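Local atomic coordinates of gluconate kinase (Lactobacillus acidophilus, PDB entry 3LL3), a protein that binds ATP and D-xylulose and probably transfers a phosphate from ATP to a sugar or sugar acid such as gluconate, as a member of the FGGY kinase family. Residues Glu58-Leu63 and Lys223-Asp228; Ser252-Leu257 and Pro394-Ala399; Thr267-Pro272 and Tyr290-Pro295. One frame throughout, in Å; residues are numbered along the deposited sequence.

In the fold
Interaction 1 lies in the N-terminal FGGY domain, while interactions 2 and 3 share the C-terminal one. Interaction 1 stands apart, with its centre about 37 Å from that of interaction 2 and about 36 Å from that of interaction 3. Interactions 2 and 3 join one mixed sheet, in which strands 254-259 and 263-269 are neighbours. There H254 O and T267 OG1 are 2.8 Å apart, a probable hydrogen bond. In interaction 2 the side chain of A399 is about 11 Å from the bound ATP and about 10 Å from G402, which binds ATP. Strand 289-296 of interaction 3 runs on to the sugar: P295 touches D-xylulose, and the side chain of L291 is about 6 Å from it.

Interaction 1: residues Glu58-Leu63 and Lys223-Asp228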
ATOM      1  N   GLU A  58      12.330 -13.612  44.178  1.00 36.21           N
ATOM      2  CA  GLU A  58      13.500 -14.274  43.650  1.00 36.70           C
ATOM      3  C   GLU A  58      14.510 -13.229  43.170  1.00 36.57           C
ATOM      4  O   GLU A  58      15.689 -13.280  43.514  1.00 37.80           O
ATOM      5  CB  GLU A  58      13.067 -15.177  42.507  1.00 37.82           C
ATOM      6  CG  GLU A  58      13.948 -16.371  42.280  1.00 47.11           C
ATOM      7  CD  GLU A  58      13.397 -17.267  41.191  1.00 53.81           C
ATOM      8  OE1 GLU A  58      12.159 -17.468  41.162  1.00 51.64           O
ATOM      9  OE2 GLU A  58      14.196 -17.764  40.367  1.00 55.63           O
ATOM     10  N   ILE A  59      14.032 -12.267  42.394  1.00 32.89           N
ATOM     11  CA  ILE A  59      14.873 -11.178  41.927  1.00 34.52           C
ATOM     12  C   ILE A  59      15.529 -10.425  43.082  1.00 34.47           C
ATOM     13  O   ILE A  59      16.747 -10.246  43.097  1.00 33.94           O
ATOM     14  CB  ILE A  59      14.082 -10.215  41.017  1.00 33.98           C
ATOM     15  CG1 ILE A  59      13.808 -10.893  39.673  1.00 31.69           C
ATOM     16  CG2 ILE A  59      14.843  -8.921  40.802  1.00 33.06           C
ATOM     17  CD1 ILE A  59      12.718 -10.232  38.870  1.00 37.27           C
ATOM     18  N   ILE A  60      14.735 -10.007  44.062  1.00 32.26           N
ATOM     19  CA  ILE A  60      15.279  -9.249  45.185  1.00 32.43           C
ATOM     20  C   ILE A  60      16.321 -10.055  45.963  1.00 35.04           C
ATOM     21  O   ILE A  60      17.390  -9.546  46.311  1.00 32.46           O
ATOM     22  CB  ILE A  60      14.174  -8.762  46.113  1.00 33.96           C
ATOM     23  CG1 ILE A  60      13.259  -7.800  45.353  1.00 33.51           C
ATOM     24  CG2 ILE A  60      14.774  -8.115  47.375  1.00 34.58           C
ATOM     25  CD1 ILE A  60      12.014  -7.394  46.124  1.00 35.77           C
ATOM     26  N   PHE A  61      16.026 -11.323  46.206  1.00 34.18           N
ATOM     27  CA  PHE A  61      16.975 -12.170  46.912  1.00 37.00           C
ATOM     28  C   PHE A  61      18.312 -12.263  46.160  1.00 37.99           C
ATOM     29  O   PHE A  61      19.377 -12.053  46.754  1.00 37.71           O
ATOM     30  CB  PHE A  61      16.386 -13.559  47.160  1.00 36.40           C
ATOM     31  CG  PHE A  61      17.307 -14.486  47.901  1.00 40.74           C
ATOM     32  CD1 PHE A  61      17.634 -14.247  49.224  1.00 41.56           C
ATOM     33  CD2 PHE A  61      17.853 -15.592  47.276  1.00 40.90           C
ATOM     34  CE1 PHE A  61      18.486 -15.098  49.914  1.00 42.86           C
ATOM     35  CE2 PHE A  61      18.699 -16.446  47.962  1.00 41.06           C
ATOM     36  CZ  PHE A  61      19.015 -16.195  49.279  1.00 42.35           C
ATOM     37  N   ASP A  62      18.252 -12.562  44.862  1.00 37.09           N
ATOM     38  CA  ASP A  62      19.460 -12.711  44.059  1.00 37.24           C
ATOM     39  C   ASP A  62      20.329 -11.458  44.096  1.00 38.66           C
ATOM     40  O   ASP A  62      21.559 -11.540  44.175  1.00 38.90           O
ATOM     41  CB  ASP A  62      19.106 -13.050  42.614  1.00 38.62           C
ATOM     42  CG  ASP A  62      18.594 -14.454  42.463  1.00 40.48           C
ATOM     43  OD1 ASP A  62      18.458 -15.145  43.494  1.00 41.34           O
ATOM     44  OD2 ASP A  62      18.333 -14.870  41.316  1.00 42.97           O
ATOM     45  N   LEU A  63      19.685 -10.298  44.036  1.00 36.69           N
ATOM     46  CA  LEU A  63      20.394  -9.027  44.118  1.00 35.68           C
ATOM     47  C   LEU A  63      21.120  -8.862  45.457  1.00 39.58           C
ATOM     48  O   LEU A  63      22.291  -8.485  45.490  1.00 38.17           O
ATOM     49  CB  LEU A  63      19.431  -7.859  43.879  1.00 33.58           C
ATOM     50  CG  LEU A  63      18.933  -7.730  42.434  1.00 34.75           C
ATOM     51  CD1 LEU A  63      17.913  -6.598  42.289  1.00 30.61           C
ATOM     52  CD2 LEU A  63      20.106  -7.537  41.456  1.00 34.98           C
ATOM     53  N   LYS A 223      13.224 -11.975  55.752  1.00 45.06           N
ATOM     54  CA  LYS A 223      14.113 -13.119  55.658  1.00 46.40           C
ATOM     55  C   LYS A 223      14.205 -13.586  54.209  1.00 44.63           C
ATOM     56  O   LYS A 223      15.297 -13.724  53.666  1.00 46.75           O
ATOM     57  CB  LYS A 223      13.587 -14.257  56.539  1.00 48.24           C
ATOM     58  CG  LYS A 223      13.085 -13.789  57.902  1.00 48.01           C
ATOM     59  CD  LYS A 223      12.338 -14.895  58.660  1.00 53.14           C
ATOM     60  CE  LYS A 223      11.943 -14.429  60.068  1.00 55.38           C
ATOM     61  NZ  LYS A 223      13.124 -13.998  60.892  1.00 58.46           N
ATOM     62  N   LYS A 224      13.053 -13.826  53.588  1.00 44.40           N
ATOM     63  CA  LYS A 224      13.013 -14.423  52.259  1.00 43.29           C
ATOM     64  C   LYS A 224      13.718 -13.561  51.217  1.00 44.79           C
ATOM     65  O   LYS A 224      14.294 -14.087  50.269  1.00 46.22           O
ATOM     66  CB  LYS A 224      11.571 -14.681  51.806  1.00 44.23           C
ATOM     67  CG  LYS A 224      10.839 -15.769  52.587  1.00 45.47           C
ATOM     68  CD  LYS A 224       9.552 -16.179  51.889  1.00 46.74           C
ATOM     69  CE  LYS A 224       8.659 -17.017  52.808  1.00 46.41           C
ATOM     70  NZ  LYS A 224       7.531 -17.666  52.073  1.00 50.00           N
ATOM     71  N   LEU A 225      13.657 -12.243  51.388  1.00 43.00           N
ATOM     72  CA  LEU A 225      14.216 -11.325  50.404  1.00 42.02           C
ATOM     73  C   LEU A 225      15.688 -11.000  50.686  1.00 41.40           C
ATOM     74  O   LEU A 225      16.401 -10.490  49.823  1.00 38.85           O
ATOM     75  CB  LEU A 225      13.388 -10.042  50.341  1.00 41.45           C
ATOM     76  CG  LEU A 225      11.903 -10.163  50.009  1.00 42.88           C
ATOM     77  CD1 LEU A 225      11.379  -8.813  49.568  1.00 40.06           C
ATOM     78  CD2 LEU A 225      11.637 -11.211  48.931  1.00 42.10           C
ATOM     79  N   GLY A 226      16.143 -11.291  51.897  1.00 40.92           N
ATOM     80  CA  GLY A 226      17.539 -11.097  52.222  1.00 38.71           C
ATOM     81  C   GLY A 226      17.823  -9.673  52.634  1.00 38.11           C
ATOM     82  O   GLY A 226      18.935  -9.174  52.449  1.00 39.08           O
ATOM     83  N   ILE A 227      16.825  -9.023  53.219  1.00 37.00           N
ATOM     84  CA  ILE A 227      16.928  -7.613  53.574  1.00 37.88           C
ATOM     85  C   ILE A 227      16.944  -7.375  55.092  1.00 38.86           C
ATOM     86  O   ILE A 227      16.949  -8.313  55.874  1.00 41.98           O
ATOM     87  CB  ILE A 227      15.806  -6.793  52.889  1.00 36.53           C
ATOM     88  CG1 ILE A 227      14.423  -7.327  53.290  1.00 37.02           C
ATOM     89  CG2 ILE A 227      15.960  -6.872  51.382  1.00 35.24           C
ATOM     90  CD1 ILE A 227      13.246  -6.623  52.579  1.00 36.17           C
ATOM     91  N   ASP A 228      16.989  -6.106  55.489  1.00 41.45           N
ATOM     92  CA  ASP A 228      17.014  -5.689  56.890  1.00 41.82           C
ATOM     93  C   ASP A 228      15.593  -5.431  57.312  1.00 42.90           C
ATOM     94  O   ASP A 228      14.716  -5.248  56.463  1.00 39.17           O
ATOM     95  CB  ASP A 228      17.720  -4.335  57.043  1.00 39.86           C
ATOM     96  CG  ASP A 228      19.190  -4.403  56.782  1.00 46.00           C
ATOM     97  OD1 ASP A 228      19.635  -5.354  56.110  1.00 47.06           O
ATOM     98  OD2 ASP A 228      19.909  -3.490  57.251  1.00 52.44           O
TER
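I60 and L225 pack against each other where helix 49-65 meets the end of helix 219-225. The two side chains lie at a slant to each other. I60 holds CG1 anti to its carbonyl carbon (chi1 -63°), with CD1 carried further out to L225. I60 CD1 and L225 CD1 touch at 3.8 Å. The second branch of the isoleucine, CG2, rests on L225 CB, also at 3.8 Å. I60 therefore grips the leucine at two points, near its root and at its tip. I227 comes less close, with its CG2 4.4 Å from I60 CG2.

F61 meets the backbone of the other segment. Its CG is anti to the backbone N (chi1 -179°), which lays the ring beside the last helical turn. F61 CD1 comes within 3.5 Å of K224 O, which approaches the ring obliquely. L225 O and G226 N sit near the ring plane, at its edge. The backbone of F61 also takes part: its CA makes a CH...O contact with L225 O at 3.4 Å. No hydrogen bond joins the two segments. T64, further along helix 49-65, has OG1 hydrogen-bonded to F61 O of its own helix and to L225 O, and links that helix to the end of helix 219-225.

G226 has positive phi (84°). A CB at these backbone angles would collide with the carbonyl O of L225 and come tight against F61 CD1. The weak bond from G226 N to K223 O, 3.1 Å long, belongs to the last helical turn. I60 also packs on I7 and M9 of strand 4-11 and on I74 of strand 70-78. The arrangement is a helix-to-helix-end contact beside the N-terminal sheet of the FGGY kinase, and the helix 219-225 closes in a Schellman motif.

Interaction 2: residues Ser252-Leu257 and Pro394-Ala399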
ATOM      1  N   SER A 252       7.644  20.562  30.128  1.00 28.08           N
ATOM      2  CA  SER A 252       7.105  20.672  28.779  1.00 31.52           C
ATOM      3  C   SER A 252       8.107  21.139  27.714  1.00 31.90           C
ATOM      4  O   SER A 252       7.799  21.088  26.525  1.00 32.46           O
ATOM      5  CB  SER A 252       5.897  21.604  28.782  1.00 32.78           C
ATOM      6  OG  SER A 252       6.287  22.886  29.236  1.00 36.34           O
ATOM      7  N   ASP A 253       9.286  21.605  28.133  1.00 32.34           N
ATOM      8  CA  ASP A 253      10.329  21.990  27.181  1.00 30.90           C
ATOM      9  C   ASP A 253      10.914  20.747  26.519  1.00 30.29           C
ATOM     10  O   ASP A 253      11.575  20.846  25.489  1.00 30.17           O
ATOM     11  CB  ASP A 253      11.457  22.790  27.851  1.00 31.71           C
ATOM     12  CG  ASP A 253      11.052  24.222  28.208  1.00 37.90           C
ATOM     13  OD1 ASP A 253      10.173  24.808  27.546  1.00 37.96           O
ATOM     14  OD2 ASP A 253      11.631  24.775  29.168  1.00 43.04           O
ATOM     15  N   HIS A 254      10.688  19.586  27.124  1.00 26.85           N
ATOM     16  CA  HIS A 254      11.140  18.318  26.566  1.00 27.80           C
ATOM     17  C   HIS A 254       9.976  17.346  26.310  1.00 29.86           C
ATOM     18  O   HIS A 254       8.896  17.491  26.893  1.00 28.20           O
ATOM     19  CB  HIS A 254      12.156  17.661  27.502  1.00 27.05           C
ATOM     20  CG  HIS A 254      13.505  18.321  27.508  1.00 31.28           C
ATOM     21  ND1 HIS A 254      13.717  19.590  28.002  1.00 33.05           N
ATOM     22  CD2 HIS A 254      14.718  17.865  27.114  1.00 34.00           C
ATOM     23  CE1 HIS A 254      14.996  19.895  27.895  1.00 30.94           C
ATOM     24  NE2 HIS A 254      15.628  18.865  27.360  1.00 31.54           N
ATOM     25  N   CYS A 255      10.196  16.382  25.416  1.00 26.99           N
ATOM     26  CA  CYS A 255       9.311  15.220  25.264  1.00 26.56           C
ATOM     27  C   CYS A 255      10.178  13.973  25.436  1.00 24.37           C
ATOM     28  O   CYS A 255      11.388  14.018  25.204  1.00 27.25           O
ATOM     29  CB  CYS A 255       8.696  15.184  23.857  1.00 26.42           C
ATOM     30  SG  CYS A 255       7.391  16.407  23.516  1.00 36.75           S
ATOM     31  N   ALA A 256       9.579  12.858  25.814  1.00 20.99           N
ATOM     32  CA  ALA A 256      10.292  11.588  25.804  1.00 22.54           C
ATOM     33  C   ALA A 256       9.720  10.682  24.711  1.00 24.86           C
ATOM     34  O   ALA A 256       8.500  10.457  24.633  1.00 22.35           O
ATOM     35  CB  ALA A 256      10.232  10.910  27.172  1.00 23.90           C
ATOM     36  N   LEU A 257      10.607  10.208  23.842  1.00 23.98           N
ATOM     37  CA  LEU A 257      10.251   9.292  22.754  1.00 20.84           C
ATOM     38  C   LEU A 257      10.966   7.968  23.010  1.00 22.36           C
ATOM     39  O   LEU A 257      12.212   7.892  23.010  1.00 22.87           O
ATOM     40  CB  LEU A 257      10.720   9.849  21.412  1.00 22.32           C
ATOM     41  CG  LEU A 257      10.607   8.868  20.239  1.00 20.29           C
ATOM     42  CD1 LEU A 257       9.120   8.637  19.937  1.00 22.14           C
ATOM     43  CD2 LEU A 257      11.337   9.378  19.032  1.00 23.95           C
ATOM     44  N   PRO A 394       8.856  21.464  21.684  1.00 34.35           N
ATOM     45  CA  PRO A 394       9.860  21.150  22.706  1.00 34.91           C
ATOM     46  C   PRO A 394      11.232  21.464  22.127  1.00 32.91           C
ATOM     47  O   PRO A 394      11.373  21.475  20.906  1.00 32.84           O
ATOM     48  CB  PRO A 394       9.702  19.640  22.892  1.00 31.84           C
ATOM     49  CG  PRO A 394       9.073  19.178  21.576  1.00 37.48           C
ATOM     50  CD  PRO A 394       8.102  20.271  21.274  1.00 39.71           C
ATOM     51  N   VAL A 395      12.217  21.728  22.971  1.00 28.80           N
ATOM     52  CA  VAL A 395      13.555  22.064  22.475  1.00 30.31           C
ATOM     53  C   VAL A 395      14.424  20.820  22.275  1.00 29.50           C
ATOM     54  O   VAL A 395      15.541  20.897  21.795  1.00 28.98           O
ATOM     55  CB  VAL A 395      14.272  23.032  23.446  1.00 31.46           C
ATOM     56  CG1 VAL A 395      13.408  24.248  23.694  1.00 30.44           C
ATOM     57  CG2 VAL A 395      14.587  22.330  24.773  1.00 28.99           C
ATOM     58  N   ALA A 396      13.921  19.667  22.688  1.00 28.33           N
ATOM     59  CA  ALA A 396      14.645  18.422  22.513  1.00 27.00           C
ATOM     60  C   ALA A 396      13.687  17.265  22.727  1.00 26.80           C
ATOM     61  O   ALA A 396      12.690  17.399  23.428  1.00 25.93           O
ATOM     62  CB  ALA A 396      15.818  18.324  23.472  1.00 26.55           C
ATOM     63  N   ILE A 397      14.001  16.148  22.087  1.00 26.16           N
ATOM     64  CA  ILE A 397      13.323  14.888  22.294  1.00 25.78           C
ATOM     65  C   ILE A 397      14.348  13.977  22.927  1.00 26.03           C
ATOM     66  O   ILE A 397      15.395  13.695  22.318  1.00 23.53           O
ATOM     67  CB  ILE A 397      12.905  14.218  20.962  1.00 25.45           C
ATOM     68  CG1 ILE A 397      12.104  15.178  20.073  1.00 29.04           C
ATOM     69  CG2 ILE A 397      12.139  12.934  21.252  1.00 25.25           C
ATOM     70  CD1 ILE A 397      10.842  15.676  20.681  1.00 28.78           C
ATOM     71  N   ASN A 398      14.080  13.549  24.159  1.00 23.53           N
ATOM     72  CA  ASN A 398      14.937  12.584  24.832  1.00 24.78           C
ATOM     73  C   ASN A 398      14.536  11.171  24.449  1.00 24.93           C
ATOM     74  O   ASN A 398      13.444  10.717  24.792  1.00 24.52           O
ATOM     75  CB  ASN A 398      14.877  12.780  26.348  1.00 23.97           C
ATOM     76  CG  ASN A 398      15.248  14.193  26.758  1.00 27.14           C
ATOM     77  OD1 ASN A 398      15.226  14.550  27.935  1.00 33.07           O
ATOM     78  ND2 ASN A 398      15.589  15.006  25.783  1.00 31.09           N
ATOM     79  N   ALA A 399      15.434  10.481  23.753  1.00 23.23           N
ATOM     80  CA  ALA A 399      15.092   9.274  23.011  1.00 23.65           C
ATOM     81  C   ALA A 399      15.790   8.015  23.483  1.00 24.50           C
ATOM     82  O   ALA A 399      16.990   8.014  23.760  1.00 25.74           O
ATOM     83  CB  ALA A 399      15.378   9.489  21.522  1.00 21.23           C
TER
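I397 has CG2 anti to its backbone N and CG1 anti to its carbonyl carbon (chi1 -52°). That puts CG2 over L257, while the bend at chi2 brings CD1 back to C255. I397 CG2 presses on L257 CB at 3.4 Å, a tight contact. I397 CD1 lies against C255 CB at 3.9 Å. C255 turns SG anti to its carbonyl carbon (chi1 -74°), and the sulfur rests on P394 CG, 3.8 Å away.

The backbones run parallel, C255 beside I397, A256 beside N398 and L257 beside A399. These are central strands of the mixed C-terminal sheet, in the actin-like ATPase clan to which FGGY kinases belong. N398 takes part with both its N and its O. Its N bonds to C255 O at 2.9 Å, nearly along the C=O axis. Its O receives L257 N at 3.0 Å, with the donor lying above the carbonyl plane. Nearer the N-terminal ends of the two segments, V395 N gives a 2.7 Å bond to D253 O.

Strand 421-424 borders 396-400 and strand 263-269 borders 254-259. L380 of helix 365-388 packs on L257, on the face that also holds C255 and I397. On the other face, A256 and N398 both touch V247. There the H254 ring and the N398 amide lie close, their planes 69° apart. A396 CB and V395 CG2 are near the same ring.

Interaction 3: residues Thr267-Pro272 and Tyr290-Pro295; sequences TIVDQP and YLLGGP
T267 and L292 exchange two backbone hydrogen bonds. L292 N gives to T267 O at 2.8 Å, and T267 N gives to L292 O at 2.9 Å. V269 and Y290 form a second such pair, with both bonds 2.9 Å long. Between them I268 faces L291 as a non-hydrogen-bonded pair, with I268 CA making a CH...O contact to Y290 O. This is a regular antiparallel pairing of strands 263-269 and 289-296 in the mixed sheet of the C-terminal FGGY domain.

The side chains sort onto two faces. T267, V269, Y290 and L292 share one, where V269 and L292 cross at about a right angle. L292 holds CG anti to its carbonyl carbon (chi1 -48°), and its CD1 touches both branches of V269, CG1 and CG2, at 3.7 Å. T267 CG2 lies beside L292 CB, while its OG1 bonds to H254 O of the adjoining strand. I268 and L291 occupy the other face, where I268 CG1 meets L291 CD1 at 3.8 Å. T244 of helix 239-245 packs on both. Further along strand 289-296, P295 touches the bound D-xylulose.

Past V269 the chain turns across the Y290 ring. The peptide of Q271 and the ring of P272 lie over one face, and V269 O sits at the edge, in plane. Y290 OH is held by K287 O. With an alanine in place of Y290, P272 and the Q271 peptide would probably lose the flat surface they rest on, and K287 O its hydroxyl partner. C282 and P284 of strand 281-284 also touch Y290. P272 CD makes a CH-pi contact, 3.9 Å from the Y290 ring centroid and 18° off its normal.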
ATOM      1  N   THR A 267       5.063  13.775  27.411  1.00 21.91           N
ATOM      2  CA  THR A 267       5.552  15.034  27.933  1.00 24.16           C
ATOM      3  C   THR A 267       4.792  15.369  29.212  1.00 23.06           C
ATOM      4  O   THR A 267       3.690  14.880  29.420  1.00 25.22           O
ATOM      5  CB  THR A 267       5.404  16.165  26.885  1.00 26.99           C
ATOM      6  OG1 THR A 267       6.164  17.305  27.303  1.00 27.29           O
ATOM      7  CG2 THR A 267       3.923  16.553  26.700  1.00 25.42           C
ATOM      8  N   ILE A 268       5.381  16.196  30.067  1.00 24.07           N
ATOM      9  CA  ILE A 268       4.776  16.532  31.347  1.00 24.76           C
ATOM     10  C   ILE A 268       4.433  18.013  31.363  1.00 26.33           C
ATOM     11  O   ILE A 268       5.290  18.854  31.056  1.00 24.20           O
ATOM     12  CB  ILE A 268       5.734  16.178  32.494  1.00 22.87           C
ATOM     13  CG1 ILE A 268       5.873  14.653  32.588  1.00 23.10           C
ATOM     14  CG2 ILE A 268       5.262  16.789  33.816  1.00 27.08           C
ATOM     15  CD1 ILE A 268       6.960  14.176  33.507  1.00 23.57           C
ATOM     16  N   VAL A 269       3.179  18.324  31.693  1.00 24.23           N
ATOM     17  CA  VAL A 269       2.686  19.702  31.671  1.00 26.80           C
ATOM     18  C   VAL A 269       2.182  20.092  33.057  1.00 31.00           C
ATOM     19  O   VAL A 269       1.998  19.219  33.918  1.00 27.51           O
ATOM     20  CB  VAL A 269       1.571  19.897  30.610  1.00 26.65           C
ATOM     21  CG1 VAL A 269       2.133  19.679  29.227  1.00 27.94           C
ATOM     22  CG2 VAL A 269       0.419  18.916  30.856  1.00 26.63           C
ATOM     23  N   ASP A 270       1.963  21.386  33.295  1.00 32.08           N
ATOM     24  CA  ASP A 270       1.645  21.827  34.666  1.00 33.40           C
ATOM     25  C   ASP A 270       0.157  21.865  35.012  1.00 34.81           C
ATOM     26  O   ASP A 270      -0.215  22.229  36.127  1.00 37.89           O
ATOM     27  CB  ASP A 270       2.300  23.165  35.014  1.00 37.10           C
ATOM     28  CG  ASP A 270       1.926  24.275  34.054  1.00 40.56           C
ATOM     29  OD1 ASP A 270       0.966  24.125  33.269  1.00 41.53           O
ATOM     30  OD2 ASP A 270       2.611  25.317  34.080  1.00 51.49           O
ATOM     31  N   GLN A 271      -0.691  21.494  34.068  1.00 33.08           N
ATOM     32  CA  GLN A 271      -2.116  21.430  34.350  1.00 35.12           C
ATOM     33  C   GLN A 271      -2.803  20.345  33.523  1.00 33.46           C
ATOM     34  O   GLN A 271      -2.251  19.883  32.518  1.00 31.90           O
ATOM     35  CB  GLN A 271      -2.766  22.810  34.150  1.00 38.59           C
ATOM     36  CG  GLN A 271      -2.638  23.401  32.759  1.00 43.34           C
ATOM     37  CD  GLN A 271      -2.992  24.887  32.721  1.00 52.82           C
ATOM     38  OE1 GLN A 271      -3.118  25.530  33.769  1.00 54.85           O
ATOM     39  NE2 GLN A 271      -3.148  25.437  31.514  1.00 49.00           N
ATOM     40  N   PRO A 272      -4.011  19.923  33.949  1.00 31.86           N
ATOM     41  CA  PRO A 272      -4.715  18.940  33.127  1.00 32.40           C
ATOM     42  C   PRO A 272      -4.881  19.548  31.755  1.00 38.00           C
ATOM     43  O   PRO A 272      -5.092  20.754  31.619  1.00 41.06           O
ATOM     44  CB  PRO A 272      -6.089  18.810  33.792  1.00 33.61           C
ATOM     45  CG  PRO A 272      -5.937  19.371  35.162  1.00 33.08           C
ATOM     46  CD  PRO A 272      -4.796  20.364  35.113  1.00 32.80           C
ATOM     47  N   TYR A 290       1.272  16.677  34.995  1.00 24.46           N
ATOM     48  CA  TYR A 290       0.356  15.816  34.258  1.00 26.28           C
ATOM     49  C   TYR A 290       1.072  15.191  33.064  1.00 25.42           C
ATOM     50  O   TYR A 290       1.684  15.890  32.265  1.00 26.14           O
ATOM     51  CB  TYR A 290      -0.890  16.619  33.816  1.00 24.03           C
ATOM     52  CG  TYR A 290      -1.589  17.186  35.027  1.00 27.84           C
ATOM     53  CD1 TYR A 290      -1.099  18.321  35.665  1.00 29.03           C
ATOM     54  CD2 TYR A 290      -2.684  16.540  35.589  1.00 26.64           C
ATOM     55  CE1 TYR A 290      -1.710  18.828  36.802  1.00 29.43           C
ATOM     56  CE2 TYR A 290      -3.296  17.037  36.739  1.00 27.84           C
ATOM     57  CZ  TYR A 290      -2.805  18.180  37.337  1.00 28.73           C
ATOM     58  OH  TYR A 290      -3.406  18.676  38.477  1.00 32.57           O
ATOM     59  N   LEU A 291       0.990  13.869  32.958  1.00 24.47           N
ATOM     60  CA  LEU A 291       1.670  13.147  31.898  1.00 22.85           C
ATOM     61  C   LEU A 291       0.769  13.024  30.684  1.00 24.03           C
ATOM     62  O   LEU A 291      -0.291  12.376  30.737  1.00 23.40           O
ATOM     63  CB  LEU A 291       2.126  11.766  32.384  1.00 23.49           C
ATOM     64  CG  LEU A 291       2.941  10.937  31.378  1.00 22.12           C
ATOM     65  CD1 LEU A 291       4.380  11.446  31.292  1.00 21.90           C
ATOM     66  CD2 LEU A 291       2.927   9.468  31.816  1.00 22.52           C
ATOM     67  N   LEU A 292       1.162  13.687  29.600  1.00 22.99           N
ATOM     68  CA  LEU A 292       0.456  13.569  28.339  1.00 23.43           C
ATOM     69  C   LEU A 292       1.192  12.595  27.454  1.00 23.03           C
ATOM     70  O   LEU A 292       2.419  12.587  27.412  1.00 23.73           O
ATOM     71  CB  LEU A 292       0.357  14.919  27.631  1.00 22.95           C
ATOM     72  CG  LEU A 292      -0.118  16.118  28.458  1.00 25.19           C
ATOM     73  CD1 LEU A 292      -0.174  17.367  27.564  1.00 27.20           C
ATOM     74  CD2 LEU A 292      -1.475  15.846  29.100  1.00 23.01           C
ATOM     75  N   GLY A 293       0.466  11.770  26.716  1.00 23.82           N
ATOM     76  CA  GLY A 293       1.174  10.937  25.768  1.00 22.78           C
ATOM     77  C   GLY A 293       0.330  10.098  24.848  1.00 25.62           C
ATOM     78  O   GLY A 293      -0.911  10.042  24.966  1.00 21.56           O
ATOM     79  N   GLY A 294       1.032   9.451  23.921  1.00 25.18           N
ATOM     80  CA  GLY A 294       0.447   8.510  22.990  1.00 25.48           C
ATOM     81  C   GLY A 294       1.233   7.206  23.009  1.00 23.51           C
ATOM     82  O   GLY A 294       2.425   7.186  22.684  1.00 25.37           O
ATOM     83  N   PRO A 295       0.583   6.113  23.415  1.00 23.16           N
ATOM     84  CA  PRO A 295       1.211   4.803  23.254  1.00 23.62           C
ATOM     85  C   PRO A 295       1.006   4.369  21.796  1.00 24.22           C
ATOM     86  O   PRO A 295      -0.083   4.502  21.276  1.00 22.47           O
ATOM     87  CB  PRO A 295       0.401   3.906  24.185  1.00 26.53           C
ATOM     88  CG  PRO A 295      -0.879   4.670  24.495  1.00 27.97           C
ATOM     89  CD  PRO A 295      -0.818   6.018  23.866  1.00 22.98           C
TER